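PDB 6QRO: glutamine cyclotransferase, which probably catalyses the zinc-dependent cyclisation of N-terminal glutamine residues of peptides to pyroglutamate, as a type II glutaminyl cyclase of the M28 peptidase family. Local coordinates for residues F29-A34 against T301-G306; K127-A132 against Y286-N291; D164-G169 against T181-S186; G203-M208 against C269-N274. One frame throughout, in Å; residues are numbered along the deposited sequence.

Interaction 1. Residues F29-A34 against T301-G306; sequences FNADSA and TLKAVG
The Phe29 ring rests one face on Gly306, whose CA sits 3.5 Å from the ring centroid and 16° off the ring normal, a CH-pi contact displaced toward the CD1-CE1 side. Leu302 O comes obliquely to the same ring, 3.4 Å from Phe29 CE2. The ring is carried onto helix 299-314 because CG stands anti to the backbone N (chi1 179°), and Gly306, lacking a side chain, lets it lie directly on the helix backbone. Beside the ring, Lys303 bends at chi2 and brings its ammonium group back to the chain just ahead of helix 31-43. Lys303 NZ donates to Phe29 O at 2.9 Å, with a C=O...N angle of 164°. The same NZ also donates to a water that takes the N-H of Ala31, and it forms a salt bridge with Glu307. Next to this polar corner, Ala31 CB packs 3.9 Å from Lys303 CB, and Leu302 CD1 reaches Ala31 O and the CB of Ala34. Asn30 occupies the N-cap of helix 31-43, its OD1 accepting a weak bond from Ser33 N. The contact thus joins the N-terminal helix to the last one by a mostly apolar, buried surface that includes one ammonium group, paired with Glu307; three partners probably hold that ammonium in place, and it in turn satisfies a carbonyl that precedes the first helical turn.

Interaction 2. Residues K127-A132 against Y286-N291; sequences KPIDGA and YWHTQN. With ZN (zinc ion), chain E.
This contact borders the zinc site of the M28 fold, joining the loop that leads into helix 132-151 to the turn that supplies the histidine ligand. Across it, Gln290 NE2 donates to Pro128 O at 2.6 Å, a short bond that is bent at the hydrogen (136°) and tilted from both the carbonyl and the amide planes. The glutamine chain runs extended beyond CG, which lets the amide reach past Ile129 to the preceding carbonyl. Ile129 packs against the same turn: CG2 lies 3.1 Å from Thr289 O, while CD1 approaches the His288 ring obliquely, 4.3 Å from CD2. Residues Tyr286 to Thr289 form a type II beta turn closed by Thr289 N to Tyr286 O. Thr289 OG1 also donates to Tyr286 O, at 2.5 Å, coming from the same face as the amide, and accepts from Asn291 N in an ST turn. Held by this turn, His288 binds zinc through NE2 at 2.3 Å. Trp287 lies against one face of the imidazole, its CE2 over the ring centre and 3.3 Å above the plane, which probably limits rotation of the imidazole. Asp134 and Asp167 complete the protein ligands, and a water also coordinates the metal. Gln290 N is bound by Asp119, and Ile129 pairs through its backbone with Arg113. The two loops come together after strands 103-109 and 269-273, just ahead of helices 132-151 and 299-314, with Asp130 and Ala132 touching Val42 of helix 31-43.

Interaction 3. Residues D164-G169 against T181-S186; sequences DAEDYG and TWCLGS. With ZN (zinc ion), chain E.
Trp182 turns one face of its six-membered ring to Gly169, whose CA is 3.4 Å from the ring centroid and only 8° off the normal, a CH-pi contact over the face. Glu166 O meets the same indole at its edge, in plane, 3.4 Å from CE3. Asp167 crosses it obliquely: OD1 lies 3.2 Å from Trp182 CZ3, with carboxylate and ring planes 55° apart. That carboxylate binds zinc with both oxygens, OD2 at 2.0 Å being nearer than OD1, and shares the metal with Asp134, His288 and a water. This is the metal-ligand loop after strand 157-163 of the M28 fold, laid against the start of helix 184-191. Its backbone is stitched to the N-cap and first turn of the helix by Cys183 N to Glu166 O, almost straight at 175°, and by Leu184 N to Ala165 O at 2.9 Å, where the donor stands above the carbonyl plane; Gly185 N to Asp164 O is weak. Leu184 CB packs on Ala165 CB. One water joins Ala165 O, Tyr168 N and Thr181 O, and a second links Tyr168 O to Thr181 O. Farther out, Asp111 accepts from the backbone N of both Glu166 and Asp167, while Arg113 donates to the carbonyls of Asp167 and Gly169.

Interaction 4. Residues G203-M208 against C269-N274; sequences GILLDM and CLDIIN
Strands 203-207 and 269-273 run parallel at the edge of the central mixed sheet of this alpha/beta fold, their axes 4.6 Å apart and 23° from exact alignment. Leu205 uses both its N-H and its C=O: the N-H goes to Leu270 O at 2.8 Å, and the O receives Ile272 N at 2.7 Å in a nearly straight bond. Leu270 N to Gly203 O and Asp207 N to Ile272 O extend the pairing at either end. On one face Ile204, Leu206, Leu270 and Ile272 form an apolar layer. Leu270 CG takes the position between its backbone N and carbonyl carbon (chi1 64°), which lays CD2 alongside Ile204 CG1 at 3.7 Å; Ile272 CD1 touches both Ile204 CG2 and Leu206 CD2, the latter at 3.6 Å. Leu206 continues this layer onto Ile141 and Leu142 of helix 132-151. The other face is mixed. Leu205 lies side by side with Asp271, its CD2 3.4 Å from OD1, and Asp207 stands next to Ile273. Asp207 OD2 and Asp271 OD2 are 4.5 Å apart, with Asp256 close to both, so that three carboxylates gather on this face. Beyond the strands, Met208 touches the zinc ligand Asp134 and Trp287, the neighbour of the ligand His288, and its CE methyl lies 4.2 Å from Ile273 CD1.

Overall arrangement
From the N terminus, interaction 1 spans nearly the whole chain, bringing the start of helix 31-43 onto helix 299-314 and enclosing the other three contacts. Within it, interaction 2 closes a loop from 127-132 to 286-291, and that loop in turn contains interactions 3 and 4, which follow in series without crossing. Interaction 3 closes a short loop between strand 157-163 and helix 184-191; interaction 4 then pairs strands 203-207 and 269-273. Interactions 2 and 3 meet at the zinc ion, with His288 CE1 3.7 Å from Trp182 CH2. Met208 links interaction 4 to Trp287 of interaction 2, while Leu206 packs on Val305 of the C-terminal helix in interaction 1.

Interaction 1. Residues F29-A34 against T301-G306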
loop_
_atom_site.group_PDB
_atom_site.type_symbol
_atom_site.label_atom_id
_atom_site.label_comp_id
_atom_site.label_asym_id
_atom_site.label_seq_id
_atom_site.Cartn_x
_atom_site.Cartn_y
_atom_site.Cartn_z
ATOM N N PHE A 29 5.856 -15.953 7.978
ATOM C CA PHE A 29 4.879 -15.222 7.185
ATOM C C PHE A 29 4.045 -16.219 6.390
ATOM O O PHE A 29 4.604 -17.051 5.671
ATOM C CB PHE A 29 5.553 -14.228 6.248
ATOM C CG PHE A 29 4.584 -13.468 5.390
ATOM C CD1 PHE A 29 4.007 -12.294 5.844
ATOM C CD2 PHE A 29 4.233 -13.944 4.138
ATOM C CE1 PHE A 29 3.121 -11.596 5.058
ATOM C CE2 PHE A 29 3.342 -13.247 3.350
ATOM C CZ PHE A 29 2.787 -12.076 3.802
ATOM N N ASN A 30 2.721 -16.156 6.527
ATOM C CA ASN A 30 1.850 -17.034 5.747
ATOM C C ASN A 30 1.472 -16.331 4.442
ATOM O O ASN A 30 0.535 -15.528 4.399
ATOM C CB ASN A 30 0.600 -17.408 6.532
ATOM C CG ASN A 30 -0.138 -18.584 5.926
ATOM O OD1 ASN A 30 -0.043 -18.860 4.726
ATOM N ND2 ASN A 30 -0.871 -19.298 6.765
ATOM N N ALA A 31 2.180 -16.669 3.362
ATOM C CA ALA A 31 1.864 -16.127 2.045
ATOM C C ALA A 31 0.506 -16.607 1.543
ATOM O O ALA A 31 -0.169 -15.882 0.805
ATOM C CB ALA A 31 2.953 -16.509 1.055
ATOM N N ASP A 32 0.106 -17.831 1.910
ATOM C CA ASP A 32 -1.211 -18.343 1.548
ATOM C C ASP A 32 -2.339 -17.547 2.207
ATOM O O ASP A 32 -3.385 -17.318 1.588
ATOM C CB ASP A 32 -1.329 -19.821 1.940
ATOM C CG ASP A 32 -0.328 -20.700 1.219
ATOM O OD1 ASP A 32 0.341 -20.215 0.290
ATOM O OD2 ASP A 32 -0.252 -21.898 1.539
ATOM N N SER A 33 -2.163 -17.129 3.463
ATOM C CA SER A 33 -3.198 -16.324 4.113
ATOM C C SER A 33 -3.269 -14.925 3.511
ATOM O O SER A 33 -4.352 -14.420 3.214
ATOM C CB SER A 33 -2.955 -16.244 5.616
ATOM O OG SER A 33 -3.759 -15.218 6.170
ATOM N N ALA A 34 -2.118 -14.278 3.339
ATOM C CA ALA A 34 -2.099 -12.973 2.689
ATOM C C ALA A 34 -2.747 -13.062 1.317
ATOM O O ALA A 34 -3.417 -12.125 0.891
ATOM C CB ALA A 34 -0.663 -12.454 2.582
ATOM N N THR A 301 6.203 -13.999 -4.495
ATOM C CA THR A 301 6.374 -12.557 -4.361
ATOM C C THR A 301 5.840 -12.071 -3.018
ATOM O O THR A 301 6.519 -11.330 -2.298
ATOM C CB THR A 301 5.680 -11.830 -5.515
ATOM O OG1 THR A 301 6.162 -12.345 -6.759
ATOM C CG2 THR A 301 5.969 -10.339 -5.443
ATOM N N LEU A 302 4.634 -12.510 -2.649
ATOM C CA LEU A 302 4.068 -12.137 -1.352
ATOM C C LEU A 302 4.963 -12.588 -0.210
ATOM O O LEU A 302 5.156 -11.853 0.771
ATOM C CB LEU A 302 2.673 -12.744 -1.175
ATOM C CG LEU A 302 1.547 -12.422 -2.164
ATOM C CD1 LEU A 302 0.260 -13.157 -1.759
ATOM C CD2 LEU A 302 1.315 -10.917 -2.237
ATOM N N LYS A 303 5.502 -13.808 -0.329
ATOM C CA LYS A 303 6.362 -14.416 0.683
ATOM C C LYS A 303 7.614 -13.587 0.902
ATOM O O LYS A 303 7.992 -13.305 2.042
ATOM C CB LYS A 303 6.724 -15.840 0.225
ATOM C CG LYS A 303 7.573 -16.697 1.165
ATOM C CD LYS A 303 6.791 -17.072 2.409
ATOM C CE LYS A 303 7.464 -18.189 3.216
ATOM N NZ LYS A 303 6.535 -18.658 4.308
ATOM N N ALA A 304 8.262 -13.165 -0.188
ATOM C CA ALA A 304 9.471 -12.355 -0.081
ATOM C C ALA A 304 9.221 -11.075 0.700
ATOM O O ALA A 304 9.968 -10.739 1.629
ATOM C CB ALA A 304 10.004 -12.027 -1.469
ATOM N N VAL A 305 8.188 -10.329 0.316
ATOM C CA VAL A 305 7.923 -9.055 0.967
ATOM C C VAL A 305 7.526 -9.281 2.415
ATOM O O VAL A 305 8.009 -8.591 3.322
ATOM C CB VAL A 305 6.843 -8.266 0.194
ATOM C CG1 VAL A 305 6.538 -6.956 0.892
ATOM C CG2 VAL A 305 7.281 -8.002 -1.213
ATOM N N GLY A 306 6.649 -10.251 2.660
ATOM C CA GLY A 306 6.166 -10.456 4.017
ATOM C C GLY A 306 7.260 -10.923 4.966
ATOM O O GLY A 306 7.393 -10.417 6.090
HETATM O O HOH W 1 4.016 -18.973 3.220
#

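Interaction 2. Residues K127-A132 against Y286-N291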
loop_
_atom_site.group_PDB
_atom_site.type_symbol
_atom_site.label_atom_id
_atom_site.label_comp_id
_atom_site.label_asym_id
_atom_site.label_seq_id
_atom_site.Cartn_x
_atom_site.Cartn_y
_atom_site.Cartn_z
ATOM N N LYS A 127 -14.174 2.339 -17.040
ATOM C CA LYS A 127 -14.651 1.270 -16.186
ATOM C C LYS A 127 -13.593 0.845 -15.167
ATOM O O LYS A 127 -12.411 0.732 -15.509
ATOM C CB LYS A 127 -15.064 0.083 -17.055
ATOM C CG LYS A 127 -16.142 0.497 -18.048
ATOM C CD LYS A 127 -16.684 -0.666 -18.849
ATOM C CE LYS A 127 -17.758 -0.163 -19.817
ATOM N NZ LYS A 127 -18.345 -1.224 -20.665
ATOM N N PRO A 128 -13.998 0.570 -13.928
ATOM C CA PRO A 128 -13.024 0.294 -12.861
ATOM C C PRO A 128 -12.258 -1.013 -13.046
ATOM O O PRO A 128 -12.659 -1.914 -13.789
ATOM C CB PRO A 128 -13.895 0.229 -11.601
ATOM C CG PRO A 128 -15.183 0.899 -11.976
ATOM C CD PRO A 128 -15.381 0.608 -13.421
ATOM N N ILE A 129 -11.149 -1.107 -12.305
ATOM C CA ILE A 129 -10.306 -2.299 -12.243
ATOM C C ILE A 129 -10.474 -2.979 -10.884
ATOM O O ILE A 129 -10.817 -2.334 -9.883
ATOM C CB ILE A 129 -8.832 -1.936 -12.507
ATOM C CG1 ILE A 129 -8.312 -0.993 -11.422
ATOM C CG2 ILE A 129 -8.693 -1.281 -13.855
ATOM C CD1 ILE A 129 -6.817 -0.789 -11.440
ATOM N N ASP A 130 -10.237 -4.303 -10.856
ATOM C CA ASP A 130 -10.242 -5.037 -9.585
ATOM C C ASP A 130 -9.146 -4.558 -8.659
ATOM O O ASP A 130 -9.319 -4.575 -7.431
ATOM C CB ASP A 130 -10.043 -6.544 -9.799
ATOM C CG ASP A 130 -11.276 -7.237 -10.288
ATOM O OD1 ASP A 130 -12.364 -6.670 -10.136
ATOM O OD2 ASP A 130 -11.158 -8.352 -10.817
ATOM N N GLY A 131 -8.025 -4.115 -9.218
ATOM C CA GLY A 131 -6.919 -3.663 -8.397
ATOM C C GLY A 131 -6.407 -4.739 -7.467
ATOM O O GLY A 131 -6.143 -4.468 -6.287
ATOM N N ALA A 132 -6.271 -5.968 -7.975
ATOM C CA ALA A 132 -5.753 -7.059 -7.160
ATOM C C ALA A 132 -4.322 -6.774 -6.726
ATOM O O ALA A 132 -3.977 -6.888 -5.549
ATOM C CB ALA A 132 -5.833 -8.376 -7.934
ATOM N N TYR A 286 -0.168 -5.045 -16.689
ATOM C CA TYR A 286 -1.561 -5.037 -16.252
ATOM C C TYR A 286 -1.971 -3.730 -15.586
ATOM O O TYR A 286 -3.161 -3.556 -15.301
ATOM C CB TYR A 286 -1.790 -6.200 -15.269
ATOM C CG TYR A 286 -0.856 -6.074 -14.080
ATOM C CD1 TYR A 286 -1.058 -5.102 -13.096
ATOM C CD2 TYR A 286 0.270 -6.874 -13.983
ATOM C CE1 TYR A 286 -0.184 -4.953 -12.047
ATOM C CE2 TYR A 286 1.143 -6.736 -12.931
ATOM C CZ TYR A 286 0.909 -5.771 -11.964
ATOM O OH TYR A 286 1.783 -5.625 -10.903
ATOM N N TRP A 287 -1.010 -2.854 -15.279
ATOM C CA TRP A 287 -1.266 -1.657 -14.484
ATOM C C TRP A 287 -2.323 -0.786 -15.150
ATOM O O TRP A 287 -2.191 -0.419 -16.326
ATOM C CB TRP A 287 0.011 -0.846 -14.315
ATOM C CG TRP A 287 -0.100 0.349 -13.407
ATOM C CD1 TRP A 287 -0.296 0.342 -12.059
ATOM C CD2 TRP A 287 -0.047 1.736 -13.795
ATOM N NE1 TRP A 287 -0.325 1.632 -11.573
ATOM C CE2 TRP A 287 -0.197 2.505 -12.621
ATOM C CE3 TRP A 287 0.120 2.397 -15.017
ATOM C CZ2 TRP A 287 -0.172 3.905 -12.636
ATOM C CZ3 TRP A 287 0.137 3.791 -15.024
ATOM C CH2 TRP A 287 -0.014 4.522 -13.842
ATOM N N HIS A 288 -3.365 -0.461 -14.381
ATOM C CA HIS A 288 -4.509 0.338 -14.819
ATOM C C HIS A 288 -5.157 -0.255 -16.066
ATOM O O HIS A 288 -5.665 0.455 -16.934
ATOM C CB HIS A 288 -4.106 1.791 -15.004
ATOM C CG HIS A 288 -3.780 2.474 -13.719
ATOM N ND1 HIS A 288 -3.585 3.838 -13.621
ATOM C CD2 HIS A 288 -3.654 1.986 -12.464
ATOM C CE1 HIS A 288 -3.319 4.155 -12.368
ATOM N NE2 HIS A 288 -3.353 3.048 -11.645
ATOM N N THR A 289 -5.128 -1.578 -16.158
ATOM C CA THR A 289 -5.906 -2.346 -17.110
ATOM C C THR A 289 -6.849 -3.255 -16.340
ATOM O O THR A 289 -6.786 -3.367 -15.108
ATOM C CB THR A 289 -5.017 -3.198 -18.028
ATOM O OG1 THR A 289 -4.523 -4.316 -17.287
ATOM C CG2 THR A 289 -3.855 -2.390 -18.584
ATOM N N GLN A 290 -7.749 -3.893 -17.070
ATOM C CA GLN A 290 -8.593 -4.907 -16.462
ATOM C C GLN A 290 -7.907 -6.274 -16.391
ATOM O O GLN A 290 -8.555 -7.275 -16.067
ATOM C CB GLN A 290 -9.951 -4.918 -17.158
ATOM C CG GLN A 290 -10.671 -3.638 -16.739
ATOM C CD GLN A 290 -12.157 -3.644 -16.965
ATOM O OE1 GLN A 290 -12.664 -4.354 -17.825
ATOM N NE2 GLN A 290 -12.874 -2.832 -16.189
ATOM N N ASN A 291 -6.617 -6.321 -16.739
ATOM C CA ASN A 291 -5.737 -7.459 -16.540
ATOM C C ASN A 291 -5.138 -7.510 -15.136
ATOM O O ASN A 291 -4.390 -8.441 -14.824
ATOM C CB ASN A 291 -4.609 -7.404 -17.574
ATOM C CG ASN A 291 -5.115 -7.550 -18.988
ATOM O OD1 ASN A 291 -6.178 -8.112 -19.215
ATOM N ND2 ASN A 291 -4.383 -7.003 -19.940
HETATM ZN ZN ZN E . -2.836 2.532 -9.430
HETATM O O HOH W 2 -1.136 2.854 -9.739
#

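Interaction 3. Residues D164-G169 against T181-S186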
loop_
_atom_site.group_PDB
_atom_site.type_symbol
_atom_site.label_atom_id
_atom_site.label_comp_id
_atom_site.label_asym_id
_atom_site.label_seq_id
_atom_site.Cartn_x
_atom_site.Cartn_y
_atom_site.Cartn_z
ATOM N N ASP A 164 -7.086 5.480 1.609
ATOM C CA ASP A 164 -8.148 5.511 0.618
ATOM C C ASP A 164 -7.840 6.521 -0.488
ATOM O O ASP A 164 -6.969 7.389 -0.351
ATOM C CB ASP A 164 -9.478 5.866 1.289
ATOM C CG ASP A 164 -10.680 5.340 0.534
ATOM O OD1 ASP A 164 -10.516 4.855 -0.610
ATOM O OD2 ASP A 164 -11.791 5.431 1.092
ATOM N N ALA A 165 -8.567 6.377 -1.599
ATOM C CA ALA A 165 -8.631 7.395 -2.654
ATOM C C ALA A 165 -7.238 7.781 -3.148
ATOM O O ALA A 165 -6.980 8.942 -3.481
ATOM C CB ALA A 165 -9.414 8.628 -2.186
ATOM N N GLU A 166 -6.333 6.800 -3.175
ATOM C CA GLU A 166 -4.992 6.994 -3.707
ATOM C C GLU A 166 -4.965 6.950 -5.225
ATOM O O GLU A 166 -4.141 7.640 -5.837
ATOM C CB GLU A 166 -4.073 5.909 -3.155
ATOM C CG GLU A 166 -2.643 5.859 -3.680
ATOM C CD GLU A 166 -2.480 4.897 -4.884
ATOM O OE1 GLU A 166 -3.499 4.340 -5.341
ATOM O OE2 GLU A 166 -1.341 4.672 -5.353
ATOM N N ASP A 167 -5.845 6.148 -5.834
ATOM C CA ASP A 167 -5.738 5.735 -7.228
ATOM C C ASP A 167 -6.847 6.321 -8.099
ATOM O O ASP A 167 -7.238 5.716 -9.103
ATOM C CB ASP A 167 -5.756 4.210 -7.329
ATOM C CG ASP A 167 -4.672 3.685 -8.233
ATOM O OD1 ASP A 167 -3.832 4.484 -8.670
ATOM O OD2 ASP A 167 -4.625 2.486 -8.486
ATOM N N TYR A 168 -7.340 7.510 -7.741
ATOM C CA TYR A 168 -8.419 8.203 -8.441
ATOM C C TYR A 168 -7.876 9.400 -9.206
ATOM O O TYR A 168 -8.581 10.379 -9.417
ATOM C CB TYR A 168 -9.478 8.668 -7.439
ATOM C CG TYR A 168 -10.939 8.684 -7.865
ATOM C CD1 TYR A 168 -11.416 9.643 -8.779
ATOM C CD2 TYR A 168 -11.868 7.849 -7.259
ATOM C CE1 TYR A 168 -12.755 9.696 -9.131
ATOM C CE2 TYR A 168 -13.220 7.909 -7.591
ATOM C CZ TYR A 168 -13.662 8.838 -8.527
ATOM O OH TYR A 168 -15.009 8.900 -8.868
ATOM N N GLY A 169 -6.612 9.347 -9.610
ATOM C CA GLY A 169 -6.014 10.512 -10.209
ATOM C C GLY A 169 -6.486 10.714 -11.619
ATOM O O GLY A 169 -7.158 9.859 -12.202
ATOM N N THR A 181 -3.665 15.047 -7.484
ATOM C CA THR A 181 -4.961 14.393 -7.612
ATOM C C THR A 181 -4.912 12.916 -7.230
ATOM O O THR A 181 -5.972 12.289 -7.107
ATOM C CB THR A 181 -5.534 14.578 -9.019
ATOM O OG1 THR A 181 -4.704 13.943 -9.995
ATOM C CG2 THR A 181 -5.625 16.043 -9.323
ATOM N N TRP A 182 -3.710 12.359 -7.082
ATOM C CA TRP A 182 -3.431 11.052 -6.521
ATOM C C TRP A 182 -3.184 11.183 -5.023
ATOM O O TRP A 182 -2.926 12.272 -4.507
ATOM C CB TRP A 182 -2.203 10.415 -7.173
ATOM C CG TRP A 182 -2.262 10.341 -8.658
ATOM C CD1 TRP A 182 -1.765 11.244 -9.546
ATOM C CD2 TRP A 182 -2.863 9.300 -9.433
ATOM N NE1 TRP A 182 -2.019 10.830 -10.828
ATOM C CE2 TRP A 182 -2.693 9.639 -10.788
ATOM C CE3 TRP A 182 -3.537 8.114 -9.111
ATOM C CZ2 TRP A 182 -3.167 8.830 -11.830
ATOM C CZ3 TRP A 182 -4.004 7.313 -10.134
ATOM C CH2 TRP A 182 -3.822 7.674 -11.477
ATOM N N CYS A 183 -3.252 10.047 -4.329
ATOM C CA CYS A 183 -2.944 9.986 -2.903
ATOM C C CYS A 183 -3.839 10.944 -2.104
ATOM O O CYS A 183 -3.379 11.636 -1.197
ATOM C CB CYS A 183 -1.467 10.307 -2.661
ATOM S SG CYS A 183 -0.232 9.466 -3.722
ATOM N N LEU A 184 -5.140 10.975 -2.413
ATOM C CA LEU A 184 -6.017 11.917 -1.713
ATOM C C LEU A 184 -6.137 11.569 -0.235
ATOM O O LEU A 184 -6.213 12.460 0.620
ATOM C CB LEU A 184 -7.402 11.947 -2.363
ATOM C CG LEU A 184 -7.439 12.354 -3.841
ATOM C CD1 LEU A 184 -8.854 12.306 -4.398
ATOM C CD2 LEU A 184 -6.804 13.726 -4.044
ATOM N N GLY A 185 -6.171 10.275 0.084
ATOM C CA GLY A 185 -6.306 9.875 1.473
ATOM C C GLY A 185 -5.056 10.167 2.273
ATOM O O GLY A 185 -5.133 10.714 3.374
ATOM N N SER A 186 -3.885 9.840 1.714
ATOM C CA SER A 186 -2.630 10.045 2.428
ATOM C C SER A 186 -2.340 11.523 2.640
ATOM O O SER A 186 -1.736 11.897 3.650
ATOM C CB SER A 186 -1.485 9.378 1.670
ATOM O OG SER A 186 -1.494 9.709 0.289
HETATM ZN ZN ZN E . -2.836 2.532 -9.430
HETATM O O HOH W 3 -6.804 9.525 -6.145
HETATM O O HOH W 4 -8.456 12.950 -7.828
HETATM O O HOH W 2 -1.136 2.854 -9.739
#

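Interaction 4. Residues G203-M208 against C269-N274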
loop_
_atom_site.group_PDB
_atom_site.type_symbol
_atom_site.label_atom_id
_atom_site.label_comp_id
_atom_site.label_asym_id
_atom_site.label_seq_id
_atom_site.Cartn_x
_atom_site.Cartn_y
_atom_site.Cartn_z
ATOM N N GLY A 203 8.788 4.731 8.100
ATOM C CA GLY A 203 7.599 4.165 7.501
ATOM C C GLY A 203 7.949 3.317 6.300
ATOM O O GLY A 203 8.927 3.567 5.598
ATOM N N ILE A 204 7.148 2.277 6.092
ATOM C CA ILE A 204 7.326 1.354 4.976
ATOM C C ILE A 204 6.007 1.266 4.238
ATOM O O ILE A 204 5.004 0.816 4.807
ATOM C CB ILE A 204 7.783 -0.040 5.438
ATOM C CG1 ILE A 204 9.104 0.049 6.201
ATOM C CG2 ILE A 204 7.901 -0.987 4.259
ATOM C CD1 ILE A 204 9.599 -1.297 6.703
ATOM N N LEU A 205 6.004 1.691 2.980
ATOM C CA LEU A 205 4.838 1.581 2.121
ATOM C C LEU A 205 4.994 0.381 1.197
ATOM O O LEU A 205 6.065 0.163 0.625
ATOM C CB LEU A 205 4.633 2.865 1.296
ATOM C CG LEU A 205 3.626 2.799 0.141
ATOM C CD1 LEU A 205 2.215 2.581 0.665
ATOM C CD2 LEU A 205 3.687 4.025 -0.778
ATOM N N LEU A 206 3.920 -0.387 1.068
ATOM C CA LEU A 206 3.821 -1.526 0.165
ATOM C C LEU A 206 2.837 -1.178 -0.938
ATOM O O LEU A 206 1.685 -0.835 -0.655
ATOM C CB LEU A 206 3.353 -2.779 0.910
ATOM C CG LEU A 206 4.170 -3.187 2.128
ATOM C CD1 LEU A 206 3.619 -4.462 2.787
ATOM C CD2 LEU A 206 5.557 -3.441 1.612
ATOM N N ASP A 207 3.288 -1.257 -2.186
ATOM C CA ASP A 207 2.449 -0.918 -3.333
ATOM C C ASP A 207 2.762 -1.862 -4.481
ATOM O O ASP A 207 3.919 -1.978 -4.878
ATOM C CB ASP A 207 2.670 0.537 -3.760
ATOM C CG ASP A 207 1.651 1.016 -4.780
ATOM O OD1 ASP A 207 0.719 0.273 -5.148
ATOM O OD2 ASP A 207 1.791 2.163 -5.223
ATOM N N MET A 208 1.744 -2.545 -4.999
ATOM C CA MET A 208 1.917 -3.497 -6.101
ATOM C C MET A 208 3.032 -4.487 -5.760
ATOM O O MET A 208 4.109 -4.531 -6.371
ATOM C CB MET A 208 2.151 -2.779 -7.433
ATOM C CG MET A 208 0.829 -2.286 -8.018
ATOM S SD MET A 208 0.896 -1.115 -9.373
ATOM C CE MET A 208 1.573 0.322 -8.601
ATOM N N CYS A 269 10.105 7.732 4.878
ATOM C CA CYS A 269 9.245 6.687 4.348
ATOM C C CYS A 269 9.859 6.099 3.088
ATOM O O CYS A 269 10.433 6.816 2.260
ATOM C CB CYS A 269 7.836 7.224 4.039
ATOM S SG CYS A 269 6.893 7.761 5.490
ATOM N N LEU A 270 9.711 4.786 2.946
ATOM C CA LEU A 270 10.182 4.053 1.787
ATOM C C LEU A 270 8.984 3.413 1.100
ATOM O O LEU A 270 7.931 3.205 1.717
ATOM C CB LEU A 270 11.226 2.980 2.185
ATOM C CG LEU A 270 10.794 1.823 3.090
ATOM C CD1 LEU A 270 10.548 0.587 2.226
ATOM C CD2 LEU A 270 11.802 1.525 4.221
ATOM N N ASP A 271 9.129 3.170 -0.197
ATOM C CA ASP A 271 8.096 2.524 -0.993
ATOM C C ASP A 271 8.663 1.219 -1.514
ATOM O O ASP A 271 9.722 1.202 -2.146
ATOM C CB ASP A 271 7.623 3.417 -2.148
ATOM C CG ASP A 271 6.323 2.931 -2.777
ATOM O OD1 ASP A 271 5.778 1.886 -2.342
ATOM O OD2 ASP A 271 5.808 3.629 -3.677
ATOM N N ILE A 272 8.006 0.124 -1.187
ATOM C CA ILE A 272 8.290 -1.150 -1.828
ATOM C C ILE A 272 7.262 -1.232 -2.945
ATOM O O ILE A 272 6.075 -1.439 -2.696
ATOM C CB ILE A 272 8.199 -2.322 -0.848
ATOM C CG1 ILE A 272 9.093 -2.055 0.370
ATOM C CG2 ILE A 272 8.639 -3.604 -1.539
ATOM C CD1 ILE A 272 9.103 -3.178 1.427
ATOM N N ILE A 273 7.700 -0.988 -4.177
ATOM C CA ILE A 273 6.786 -0.846 -5.306
ATOM C C ILE A 273 7.424 -1.519 -6.497
ATOM O O ILE A 273 8.633 -1.401 -6.706
ATOM C CB ILE A 273 6.441 0.645 -5.605
ATOM C CG1 ILE A 273 5.572 0.778 -6.860
ATOM C CG2 ILE A 273 7.689 1.537 -5.692
ATOM C CD1 ILE A 273 4.997 2.166 -7.063
ATOM N N ASN A 274 6.616 -2.245 -7.269
ATOM C CA ASN A 274 7.152 -2.899 -8.456
ATOM C C ASN A 274 7.707 -1.865 -9.422
ATOM O O ASN A 274 7.062 -0.850 -9.703
ATOM C CB ASN A 274 6.084 -3.737 -9.153
ATOM C CG ASN A 274 6.619 -4.431 -10.398
ATOM O OD1 ASN A 274 7.691 -5.065 -10.368
ATOM N ND2 ASN A 274 5.858 -4.356 -11.488
#